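Local coordinates for putative surface anchored protein (Clostridium perfringens B, PDB 4NI6), which probably forms part of the Ig-like repeat shaft of a bacterial surface adhesin, stabilised by an internal Thr-Gln ester cross-link, at residues T5-D10 / Y98-N103. Numbering follows the deposited sequence.
Sequences TTVAAD and YVVFEN
At T5, a chi1 of 67° sets CG2 anti to the carbonyl carbon and OG1 between the backbone N and the carbonyl carbon, dividing the two branches between different tasks. CG2 rests on the aliphatic part of E102, 3.8 Å from E102 CG to T5 CG2. OG1 forms the Thr-Gln ester with Q135 CD, tying strand 3-9 to strand 121-139, which lies in the same sheet as strand 97-106; the fold is thus bridged covalently as well as by packing. A bend at chi2 (-73°) turns the glutamate carboxylate away from the T5 methyl, and OE1 comes close to the carboxylate of D35. The pair belongs to the interior of an Ig-like sandwich, where strand 3-9 of one sheet faces strand 97-106 of the other; the two run in roughly opposite directions, their contact made by side chains. Two residues along, V7 and V100 repeat the pairing in purely apolar form, a single methyl from each valine making the closest approach, 3.7 Å between V7 CG2 and V100 CG2. Here the backbones are somewhat nearer, the CA atoms of V7 and V100 being 7.0 Å apart against 8.0 Å between those of T5 and E102. V33 packs against V7, and L54 against V100; H127 touches T5.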
# COMPACT_ATOMS: atom_id res chain seq x y z
N THR A 5 3.62 -3.91 -4.58
CA THR A 5 2.53 -2.92 -4.60
C THR A 5 2.75 -1.85 -5.66
O THR A 5 3.89 -1.54 -5.99
CB THR A 5 2.37 -2.26 -3.23
OG1 THR A 5 3.54 -1.46 -2.97
CG2 THR A 5 2.22 -3.26 -2.09
N THR A 6 1.65 -1.39 -6.22
CA THR A 6 1.67 -0.30 -7.19
C THR A 6 0.59 0.71 -6.81
O THR A 6 -0.61 0.41 -6.84
CB THR A 6 1.39 -0.82 -8.61
OG1 THR A 6 2.25 -1.94 -8.89
CG2 THR A 6 1.63 0.26 -9.64
N VAL A 7 1.01 1.94 -6.52
CA VAL A 7 0.06 3.01 -6.25
C VAL A 7 -0.50 3.58 -7.54
O VAL A 7 0.15 3.56 -8.57
CB VAL A 7 0.73 4.13 -5.40
CG1 VAL A 7 1.78 4.91 -6.19
CG2 VAL A 7 -0.30 5.06 -4.78
N ALA A 8 -1.73 4.09 -7.46
CA ALA A 8 -2.31 4.88 -8.55
C ALA A 8 -2.83 6.16 -7.94
O ALA A 8 -3.56 6.16 -6.94
CB ALA A 8 -3.45 4.14 -9.22
N ALA A 9 -2.45 7.28 -8.55
CA ALA A 9 -2.84 8.60 -8.09
C ALA A 9 -3.66 9.25 -9.21
O ALA A 9 -3.15 9.47 -10.32
CB ALA A 9 -1.60 9.42 -7.81
N ASP A 10 -4.97 9.36 -9.00
CA ASP A 10 -5.87 9.76 -10.09
C ASP A 10 -5.67 8.85 -11.33
O ASP A 10 -5.80 9.28 -12.46
CB ASP A 10 -5.72 11.26 -10.39
CG ASP A 10 -6.20 12.15 -9.14
OD1 ASP A 10 -7.17 11.67 -8.19
OD2 ASP A 10 -5.81 13.42 -9.32
N TYR A 98 4.63 11.14 -1.19
CA TYR A 98 3.89 10.19 -0.35
C TYR A 98 4.14 8.78 -0.82
O TYR A 98 4.25 8.52 -1.98
CB TYR A 98 2.38 10.45 -0.40
CG TYR A 98 2.02 11.88 0.01
CD1 TYR A 98 2.06 12.96 -0.92
CD2 TYR A 98 1.69 12.17 1.30
CE1 TYR A 98 1.85 14.29 -0.52
CE2 TYR A 98 1.49 13.48 1.71
CZ TYR A 98 1.54 14.52 0.79
OH TYR A 98 1.25 15.80 1.19
N VAL A 99 4.17 7.83 0.13
CA VAL A 99 4.39 6.41 -0.18
C VAL A 99 3.37 5.54 0.55
O VAL A 99 2.98 5.83 1.66
CB VAL A 99 5.85 6.01 0.15
CG1 VAL A 99 6.16 6.13 1.64
CG2 VAL A 99 6.20 4.62 -0.36
N VAL A 100 2.96 4.49 -0.15
CA VAL A 100 2.03 3.51 0.42
C VAL A 100 2.75 2.32 1.03
O VAL A 100 3.66 1.78 0.39
CB VAL A 100 1.04 3.00 -0.63
CG1 VAL A 100 0.08 1.96 -0.04
CG2 VAL A 100 0.24 4.15 -1.24
N PHE A 101 2.41 2.06 2.29
CA PHE A 101 2.83 0.85 3.00
C PHE A 101 1.64 -0.13 3.05
O PHE A 101 0.49 0.28 3.17
CB PHE A 101 3.17 1.23 4.42
CG PHE A 101 4.50 1.90 4.61
CD1 PHE A 101 5.33 2.26 3.56
CD2 PHE A 101 4.92 2.20 5.91
CE1 PHE A 101 6.54 2.89 3.77
CE2 PHE A 101 6.14 2.82 6.14
CZ PHE A 101 6.95 3.18 5.07
N GLU A 102 1.94 -1.45 3.03
CA GLU A 102 0.89 -2.49 3.17
C GLU A 102 1.37 -3.58 4.12
O GLU A 102 2.55 -3.92 4.12
CB GLU A 102 0.62 -3.14 1.82
CG GLU A 102 -0.03 -2.25 0.79
CD GLU A 102 -1.50 -1.91 1.02
OE1 GLU A 102 -2.06 -1.12 0.19
OE2 GLU A 102 -2.08 -2.27 2.05
N ASN A 103 0.46 -4.02 4.97
CA ASN A 103 0.72 -5.08 5.93
C ASN A 103 -0.48 -6.03 5.91
O ASN A 103 -1.60 -5.65 6.21
CB ASN A 103 0.84 -4.45 7.28
CG ASN A 103 1.26 -5.44 8.35
OD1 ASN A 103 2.43 -5.51 8.72
ND2 ASN A 103 0.31 -6.23 8.82